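Local coordinates for UPF0141 protein yjdB (Campylobacter jejuni subsp. jejuni HB93-13, PDB 4TN0) that probably transfers phosphoethanolamine onto periplasmic acceptors at a zinc-dependent active site, and is required for polymyxin resistance and motility, at residues N41-Y46 against T192-L197; G113-D116 against Y120-K123; S144-I149 against G287-K292. All blocks are in the same frame, centred on the assembly; numbering follows the deposited sequence.

Interaction 1 (N41-Y46 against T192-L197); sequences NDTNFY and TYDNTL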
loop_
_atom_site.group_PDB
_atom_site.type_symbol
_atom_site.label_atom_id
_atom_site.label_comp_id
_atom_site.label_asym_id
_atom_site.label_seq_id
_atom_site.Cartn_x
_atom_site.Cartn_y
_atom_site.Cartn_z
ATOM N N ASN A 41 -12.815 7.052 -16.075
ATOM C CA ASN A 41 -12.041 5.930 -16.619
ATOM C C ASN A 41 -12.073 4.733 -15.668
ATOM O O ASN A 41 -11.995 4.908 -14.458
ATOM C CB ASN A 41 -10.588 6.344 -16.904
ATOM C CG ASN A 41 -10.495 7.491 -17.902
ATOM O OD1 ASN A 41 -11.256 7.544 -18.865
ATOM N ND2 ASN A 41 -9.553 8.406 -17.685
ATOM N N ASP A 42 -12.239 3.528 -16.210
ATOM C CA ASP A 42 -12.296 2.317 -15.384
ATOM C C ASP A 42 -10.901 1.878 -14.944
ATOM O O ASP A 42 -10.333 0.923 -15.492
ATOM C CB ASP A 42 -12.984 1.166 -16.123
ATOM C CG ASP A 42 -13.172 -0.061 -15.241
ATOM O OD1 ASP A 42 -13.099 0.080 -14.001
ATOM O OD2 ASP A 42 -13.358 -1.174 -15.780
ATOM N N THR A 43 -10.365 2.564 -13.939
ATOM C CA THR A 43 -8.991 2.342 -13.474
ATOM C C THR A 43 -8.767 0.972 -12.828
ATOM O O THR A 43 -7.634 0.491 -12.732
ATOM C CB THR A 43 -8.580 3.408 -12.462
ATOM O OG1 THR A 43 -9.562 3.465 -11.422
ATOM C CG2 THR A 43 -8.467 4.766 -13.136
ATOM N N ASN A 44 -9.844 0.361 -12.354
ATOM C CA ASN A 44 -9.733 -0.908 -11.651
ATOM C C ASN A 44 -10.244 -2.107 -12.447
ATOM O O ASN A 44 -10.816 -3.039 -11.893
ATOM C CB ASN A 44 -10.461 -0.794 -10.327
ATOM C CG ASN A 44 -9.887 0.294 -9.458
ATOM O OD1 ASN A 44 -10.598 1.191 -9.012
ATOM N ND2 ASN A 44 -8.595 0.210 -9.193
ATOM N N PHE A 45 -10.040 -2.044 -13.759
ATOM C CA PHE A 45 -10.425 -3.085 -14.707
ATOM C C PHE A 45 -9.926 -4.495 -14.346
ATOM O O PHE A 45 -10.651 -5.473 -14.521
ATOM C CB PHE A 45 -9.907 -2.694 -16.081
ATOM C CG PHE A 45 -10.165 -3.709 -17.142
ATOM C CD1 PHE A 45 -11.407 -3.780 -17.755
ATOM C CD2 PHE A 45 -9.166 -4.585 -17.542
ATOM C CE1 PHE A 45 -11.650 -4.707 -18.750
ATOM C CE2 PHE A 45 -9.405 -5.522 -18.534
ATOM C CZ PHE A 45 -10.652 -5.581 -19.137
ATOM N N TYR A 46 -8.702 -4.605 -13.841
ATOM C CA TYR A 46 -8.116 -5.920 -13.597
ATOM C C TYR A 46 -8.490 -6.571 -12.263
ATOM O O TYR A 46 -8.896 -7.738 -12.240
ATOM C CB TYR A 46 -6.602 -5.824 -13.714
ATOM C CG TYR A 46 -6.173 -5.477 -15.109
ATOM C CD1 TYR A 46 -5.952 -4.158 -15.481
ATOM C CD2 TYR A 46 -6.024 -6.467 -16.074
ATOM C CE1 TYR A 46 -5.573 -3.836 -16.770
ATOM C CE2 TYR A 46 -5.638 -6.158 -17.373
ATOM C CZ TYR A 46 -5.416 -4.842 -17.718
ATOM O OH TYR A 46 -5.038 -4.522 -19.007
ATOM N N THR A 192 -3.577 10.620 -17.960
ATOM C CA THR A 192 -2.230 10.141 -17.679
ATOM C C THR A 192 -2.141 9.568 -16.278
ATOM O O THR A 192 -1.524 8.526 -16.056
ATOM C CB THR A 192 -1.207 11.271 -17.832
ATOM O OG1 THR A 192 -1.536 12.049 -18.992
ATOM C CG2 THR A 192 0.200 10.723 -17.952
ATOM N N TYR A 193 -2.774 10.264 -15.337
ATOM C CA TYR A 193 -2.775 9.865 -13.940
ATOM C C TYR A 193 -3.511 8.538 -13.780
ATOM O O TYR A 193 -3.057 7.662 -13.031
ATOM C CB TYR A 193 -3.395 10.973 -13.052
ATOM C CG TYR A 193 -3.418 10.624 -11.571
ATOM C CD1 TYR A 193 -2.256 10.691 -10.805
ATOM C CD2 TYR A 193 -4.604 10.237 -10.940
ATOM C CE1 TYR A 193 -2.259 10.353 -9.451
ATOM C CE2 TYR A 193 -4.624 9.916 -9.582
ATOM C CZ TYR A 193 -3.448 9.981 -8.847
ATOM O OH TYR A 193 -3.455 9.665 -7.513
ATOM N N ASP A 194 -4.636 8.406 -14.483
ATOM C CA ASP A 194 -5.459 7.202 -14.444
ATOM C C ASP A 194 -4.776 5.979 -15.070
ATOM O O ASP A 194 -4.942 4.833 -14.595
ATOM C CB ASP A 194 -6.787 7.462 -15.136
ATOM C CG ASP A 194 -7.713 8.300 -14.292
ATOM O OD1 ASP A 194 -7.386 8.511 -13.106
ATOM O OD2 ASP A 194 -8.780 8.711 -14.783
ATOM N N ASN A 195 -4.005 6.220 -16.126
ATOM C CA ASN A 195 -3.195 5.160 -16.715
ATOM C C ASN A 195 -2.246 4.567 -15.689
ATOM O O ASN A 195 -2.068 3.354 -15.651
ATOM C CB ASN A 195 -2.381 5.669 -17.905
ATOM C CG ASN A 195 -3.220 5.919 -19.124
ATOM O OD1 ASN A 195 -4.338 5.419 -19.243
ATOM N ND2 ASN A 195 -2.685 6.715 -20.045
ATOM N N THR A 196 -1.632 5.417 -14.868
ATOM C CA THR A 196 -0.705 4.933 -13.855
ATOM C C THR A 196 -1.438 4.057 -12.845
ATOM O O THR A 196 -0.876 3.098 -12.331
ATOM C CB THR A 196 0.003 6.083 -13.095
ATOM O OG1 THR A 196 -0.935 6.769 -12.243
ATOM C CG2 THR A 196 0.586 7.047 -14.049
ATOM N N LEU A 197 -2.695 4.394 -12.569
ATOM C CA LEU A 197 -3.517 3.605 -11.649
ATOM C C LEU A 197 -3.862 2.243 -12.264
ATOM O O LEU A 197 -3.856 1.213 -11.575
ATOM C CB LEU A 197 -4.796 4.370 -11.296
ATOM C CG LEU A 197 -4.665 5.676 -10.485
ATOM C CD1 LEU A 197 -6.012 6.326 -10.248
ATOM C CD2 LEU A 197 -3.960 5.439 -9.148
#

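Interaction 2 (G113-D116 against Y120-K123); sequences GVCD and YKQK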
loop_
_atom_site.group_PDB
_atom_site.type_symbol
_atom_site.label_atom_id
_atom_site.label_comp_id
_atom_site.label_asym_id
_atom_site.label_seq_id
_atom_site.Cartn_x
_atom_site.Cartn_y
_atom_site.Cartn_z
ATOM N N GLY A 113 13.716 4.336 5.819
ATOM C CA GLY A 113 14.169 3.754 7.077
ATOM C C GLY A 113 13.359 2.601 7.647
ATOM O O GLY A 113 13.693 2.082 8.715
ATOM N N VAL A 114 12.301 2.197 6.954
ATOM C CA VAL A 114 11.438 1.133 7.456
ATOM C C VAL A 114 12.085 -0.254 7.306
ATOM O O VAL A 114 11.975 -1.098 8.199
ATOM C CB VAL A 114 10.084 1.146 6.739
ATOM C CG1 VAL A 114 9.231 -0.022 7.189
ATOM C CG2 VAL A 114 9.357 2.456 7.028
ATOM N N CYS A 115 12.778 -0.462 6.185
ATOM C CA CYS A 115 13.304 -1.769 5.778
ATOM C C CYS A 115 14.758 -1.983 6.203
ATOM O O CYS A 115 15.354 -3.029 5.925
ATOM C CB CYS A 115 13.234 -1.917 4.247
ATOM S SG CYS A 115 14.390 -0.790 3.373
ATOM N N ASP A 116 15.323 -0.982 6.866
ATOM C CA ASP A 116 16.757 -0.930 7.131
ATOM C C ASP A 116 17.341 -2.142 7.869
ATOM O O ASP A 116 18.485 -2.528 7.636
ATOM C CB ASP A 116 17.065 0.347 7.909
ATOM C CG ASP A 116 16.968 1.591 7.036
ATOM O OD1 ASP A 116 16.518 1.478 5.873
ATOM O OD2 ASP A 116 17.341 2.680 7.514
ATOM N N TYR A 120 16.604 -9.656 4.120
ATOM C CA TYR A 120 16.499 -9.682 2.667
ATOM C C TYR A 120 15.625 -8.538 2.124
ATOM O O TYR A 120 14.380 -8.598 2.129
ATOM C CB TYR A 120 16.029 -11.037 2.138
ATOM C CG TYR A 120 16.352 -11.128 0.651
ATOM C CD1 TYR A 120 17.657 -10.854 0.210
ATOM C CD2 TYR A 120 15.416 -11.550 -0.297
ATOM C CE1 TYR A 120 18.010 -10.927 -1.121
ATOM C CE2 TYR A 120 15.769 -11.641 -1.651
ATOM C CZ TYR A 120 17.078 -11.327 -2.052
ATOM O OH TYR A 120 17.483 -11.401 -3.374
ATOM N N LYS A 121 16.335 -7.494 1.692
ATOM C CA LYS A 121 15.802 -6.256 1.118
ATOM C C LYS A 121 16.537 -5.972 -0.204
ATOM O O LYS A 121 17.700 -6.361 -0.384
ATOM C CB LYS A 121 15.966 -5.091 2.103
ATOM C CG LYS A 121 17.403 -4.874 2.510
ATOM C CD LYS A 121 17.571 -3.847 3.601
ATOM C CE LYS A 121 19.029 -3.842 4.049
ATOM N NZ LYS A 121 19.282 -2.892 5.167
ATOM N N GLN A 122 15.837 -5.357 -1.151
ATOM C CA GLN A 122 16.427 -5.037 -2.448
ATOM C C GLN A 122 15.992 -3.677 -2.969
ATOM O O GLN A 122 14.809 -3.331 -2.897
ATOM C CB GLN A 122 16.051 -6.120 -3.452
ATOM C CG GLN A 122 16.887 -6.143 -4.721
ATOM C CD GLN A 122 16.674 -7.421 -5.522
ATOM O OE1 GLN A 122 16.179 -8.422 -4.989
ATOM N NE2 GLN A 122 17.062 -7.399 -6.797
ATOM N N LYS A 123 16.930 -2.914 -3.524
ATOM C CA LYS A 123 16.556 -1.682 -4.202
ATOM C C LYS A 123 16.710 -1.832 -5.704
ATOM O O LYS A 123 17.775 -2.167 -6.216
ATOM C CB LYS A 123 17.370 -0.473 -3.721
ATOM C CG LYS A 123 16.963 0.115 -2.356
ATOM C CD LYS A 123 17.282 -0.797 -1.184
ATOM C CE LYS A 123 16.977 -0.133 0.153
ATOM N NZ LYS A 123 17.479 -0.999 1.227
#

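Interaction 3 (S144-I149 against G287-K292); sequences SDQNII and GYFNVK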
loop_
_atom_site.group_PDB
_atom_site.type_symbol
_atom_site.label_atom_id
_atom_site.label_comp_id
_atom_site.label_asym_id
_atom_site.label_seq_id
_atom_site.Cartn_x
_atom_site.Cartn_y
_atom_site.Cartn_z
ATOM N N SER A 144 9.228 -19.686 3.629
ATOM C CA SER A 144 9.171 -20.411 4.899
ATOM C C SER A 144 7.717 -20.712 5.234
ATOM O O SER A 144 6.862 -20.712 4.342
ATOM C CB SER A 144 9.827 -19.619 6.031
ATOM O OG SER A 144 11.152 -19.244 5.696
ATOM N N ASP A 145 7.425 -20.945 6.511
ATOM C CA ASP A 145 6.075 -21.345 6.891
ATOM C C ASP A 145 5.182 -20.117 7.016
ATOM O O ASP A 145 3.994 -20.172 6.685
ATOM C CB ASP A 145 6.073 -22.141 8.215
ATOM C CG ASP A 145 6.923 -23.419 8.162
ATOM O OD1 ASP A 145 7.860 -23.523 7.334
ATOM O OD2 ASP A 145 6.658 -24.322 8.982
ATOM N N GLN A 146 5.769 -19.011 7.475
ATOM C CA GLN A 146 5.100 -17.702 7.530
ATOM C C GLN A 146 5.970 -16.612 6.889
ATOM O O GLN A 146 7.127 -16.404 7.285
ATOM C CB GLN A 146 4.760 -17.327 8.973
ATOM C CG GLN A 146 3.413 -17.836 9.461
ATOM C CD GLN A 146 3.505 -19.153 10.207
ATOM O OE1 GLN A 146 4.555 -19.518 10.752
ATOM N NE2 GLN A 146 2.392 -19.871 10.249
ATOM N N ASN A 147 5.411 -15.929 5.893
ATOM C CA ASN A 147 6.170 -14.940 5.119
ATOM C C ASN A 147 5.436 -13.628 4.922
ATOM O O ASN A 147 4.251 -13.627 4.566
ATOM C CB ASN A 147 6.505 -15.488 3.730
ATOM C CG ASN A 147 7.077 -16.887 3.766
ATOM O OD1 ASN A 147 8.298 -17.079 3.760
ATOM N ND2 ASN A 147 6.192 -17.878 3.806
ATOM N N ILE A 148 6.131 -12.507 5.108
ATOM C CA ILE A 148 5.606 -11.243 4.587
ATOM C C ILE A 148 6.581 -10.714 3.563
ATOM O O ILE A 148 7.789 -10.602 3.814
ATOM C CB ILE A 148 5.336 -10.164 5.682
ATOM C CG1 ILE A 148 4.666 -8.938 5.047
ATOM C CG2 ILE A 148 6.607 -9.793 6.445
ATOM C CD1 ILE A 148 4.208 -7.877 6.035
ATOM N N ILE A 149 6.032 -10.410 2.394
ATOM C CA ILE A 149 6.766 -9.786 1.311
ATOM C C ILE A 149 6.226 -8.390 1.046
ATOM O O ILE A 149 5.033 -8.206 0.750
ATOM C CB ILE A 149 6.679 -10.634 0.026
ATOM C CG1 ILE A 149 7.101 -12.085 0.342
ATOM C CG2 ILE A 149 7.528 -10.000 -1.084
ATOM C CD1 ILE A 149 7.102 -13.031 -0.845
ATOM N N GLY A 287 -1.436 -8.752 13.918
ATOM C CA GLY A 287 -2.546 -9.686 13.951
ATOM C C GLY A 287 -2.502 -10.772 12.891
ATOM O O GLY A 287 -2.986 -11.887 13.105
ATOM N N TYR A 288 -1.917 -10.458 11.744
ATOM C CA TYR A 288 -1.948 -11.388 10.630
ATOM C C TYR A 288 -1.074 -12.589 10.910
ATOM O O TYR A 288 -1.398 -13.705 10.492
ATOM C CB TYR A 288 -1.498 -10.725 9.326
ATOM C CG TYR A 288 -1.813 -11.577 8.123
ATOM C CD1 TYR A 288 -0.904 -12.523 7.657
ATOM C CD2 TYR A 288 -3.034 -11.455 7.468
ATOM C CE1 TYR A 288 -1.198 -13.317 6.567
ATOM C CE2 TYR A 288 -3.337 -12.244 6.380
ATOM C CZ TYR A 288 -2.413 -13.174 5.934
ATOM O OH TYR A 288 -2.711 -13.962 4.848
ATOM N N PHE A 289 0.037 -12.374 11.607
ATOM C CA PHE A 289 0.928 -13.486 11.911
ATOM C C PHE A 289 0.752 -13.922 13.366
ATOM O O PHE A 289 1.596 -14.624 13.916
ATOM C CB PHE A 289 2.375 -13.097 11.613
ATOM C CG PHE A 289 2.620 -12.861 10.164
ATOM C CD1 PHE A 289 3.035 -13.893 9.341
ATOM C CD2 PHE A 289 2.384 -11.616 9.603
ATOM C CE1 PHE A 289 3.239 -13.682 7.991
ATOM C CE2 PHE A 289 2.589 -11.403 8.257
ATOM C CZ PHE A 289 3.013 -12.436 7.451
ATOM N N ASN A 290 -0.398 -13.558 13.940
ATOM C CA ASN A 290 -0.773 -13.912 15.312
ATOM C C ASN A 290 0.269 -13.542 16.365
ATOM O O ASN A 290 0.550 -14.338 17.262
ATOM C CB ASN A 290 -1.062 -15.419 15.409
ATOM C CG ASN A 290 -2.184 -15.859 14.489
ATOM O OD1 ASN A 290 -1.964 -16.607 13.527
ATOM N ND2 ASN A 290 -3.390 -15.371 14.759
ATOM N N VAL A 291 0.860 -12.355 16.250
ATOM C CA VAL A 291 1.864 -11.940 17.228
ATOM C C VAL A 291 1.187 -11.594 18.553
ATOM O O VAL A 291 0.282 -10.751 18.604
ATOM C CB VAL A 291 2.704 -10.732 16.735
ATOM C CG1 VAL A 291 3.615 -10.230 17.844
ATOM C CG2 VAL A 291 3.546 -11.126 15.530
ATOM N N LYS A 292 1.624 -12.248 19.626
ATOM C CA LYS A 292 1.031 -12.003 20.930
ATOM C C LYS A 292 1.847 -10.924 21.632
ATOM O O LYS A 292 3.048 -11.076 21.831
ATOM C CB LYS A 292 0.973 -13.295 21.766
ATOM C CG LYS A 292 0.052 -14.383 21.196
ATOM C CD LYS A 292 -1.415 -13.923 21.163
ATOM C CE LYS A 292 -2.374 -14.954 20.537
ATOM N NZ LYS A 292 -2.558 -16.214 21.325
#

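Interaction 1 (N41-Y46 against T192-L197)
Asn41 and Thr43 bring a type I beta turn, running from Asp42 to Phe45, against one flank of the long helix 186-211 in this alkaline phosphatase-like domain. Asp194 and Leu197, one helical turn apart, are the helix residues that receive it.

The polar part is a single bond. Asn41 ND2 donates to Asp194 OD2 at 3.0 Å, using the anti lone pair of that oxygen, the one turned away from OD1. The amide and carboxylate planes stand nearly perpendicular, 89° apart, and the acceptor lies 24° out of the amide plane, with an N-H...O angle of 144°. Tyr38 OH is hydrogen-bonded to the same OD2, so two groups of the loop hold one buried carboxylate oxygen.

The apolar part centres on Thr43, whose two branches divide the work. Its CG2, anti to the carbonyl carbon, faces the helix and rests 3.8 Å from Asp194 CB and equally near its CG. The hydroxyl OG1 is instead hydrogen-bonded to Asn32 O within the loop region. Leu197 closes the patch with the root of its side chain and one methyl rather than with both branches.

Neighbouring bonds hold the turn in place: Asn44 ND2 reaches Asp201 OD1 farther along the same helix, and Asp42 OD1, on the far side, forms a salt bridge with Lys48. The zinc ion lies about 12 Å from the Leu197 side chain, and the contact is packing of a loop on a helix, away from the metal's own ligands. Between the side chains of Thr43 and Leu197 the nearest atoms are the two CB, 4.1 Å apart.

Interaction 2 (G113-D116 against Y120-K123)
Lys121 NZ donates to the backbone oxygen of Asp116 at 2.6 Å, a short bond that joins strand 120-123 to the loop preceding it. The ammonium nitrogen comes from above the carbonyl plane, 41° out of it and off the lone pairs, with a C=O...N angle of 120°. The short distance is consistent with a charge-assisted bond.

The lysine reaches this oxygen by a stretched route. Its CG lies between the backbone N and the carbonyl carbon (chi1 57°), and beyond that the chain runs fully extended across the gap to the loop. On the way its CD passes 3.3 Å from Cys115 O, so one methylene brushes the Cys115 carbonyl before the charged end reaches Asp116, one residue farther on.

Lys123, two residues on along the strand, approaches the same loop differently. Its side chain bends at chi2, and the bend brings NZ to 3.8 Å from Cys115 SG. This is a loose contact of the ammonium group with sulfur rather than a bond. That sulfur belongs to the disulfide with Cys111, which staples the loop into a small ring, and Cys115 also packs on Trp103 of the neighbouring strand 100-105. Backbone hydrogen bonds from Tyr120 and Gln122 to Trp103 tie strand 120-123 to that same neighbour, at the end of the mixed sheet.

The Asp116 carboxylate pairs with neither lysine: its OD1 stays 5.2 Å from Lys121 NZ and 5.4 Å from Lys123 NZ. Both separations would still give a mild attraction, so the acidic group probably helps to balance two positive charges drawn in beside a disulfide-closed loop.

Interaction 3 (S144-I149 against G287-K292)
Gln146 and Phe289 are the residues whose CA atoms come nearest across the contact, 7.4 Å apart, where strand 146-152 of the central mixed sheet meets the chain leaving helix 281-288. That helix ends in a Schellman motif: Asn290, with positive phi, is the C-prime residue, and Phe289, just before it, points its side chain toward the strand.

The phenyl ring enters edge-on. Its CG is anti to the carbonyl carbon (chi1 -66°), which points the rim between Gln146 and Ile148, residues on the same side of the strand. Gln146 and the ring run antiparallel past one another, with Gln146 CB 3.9 Å from Phe289 CD1, and the bend of Gln146 at chi2 carries the amide away. Ile148 makes the apolar contact obliquely, through CB at 3.7 Å from Phe289 CZ. Leu94 of helix 90-96 and Leu20 of strand 18-24 also pack on the ring, which is buried.

Asn147 points its side chain away from the phenylalanine and back along its own segment. Its OD1 takes an almost straight bond from Ser144 N, 2.8 Å, while its ND2 bonds to Ser144 O and to Lys18 O of strand 18-24. Its backbone O lies at the ring edge, in plane, 3.4 Å from Phe289 CZ.

Overall arrangement
From the N terminus, strand 18-24 leads into the loop holding 41-46, whose partner on helix 186-211 comes 146 residues later. Interaction 2 forms and closes entirely within that span, a short local link at the edge strand 120-123. Interaction 3 opens at 144-149, still within the span, but closes only at 287-292, where helix 281-288 ends, so interactions 1 and 3 cross; it joins strand 146-152 to the end of that helix. Interactions 2 and 3 reach the same mixed sheet, their centres about 18 Å apart. Interaction 1 lies on the opposite side of the chain's centre, about 29 and 32 Å from their centres, and ties a loop to a helix.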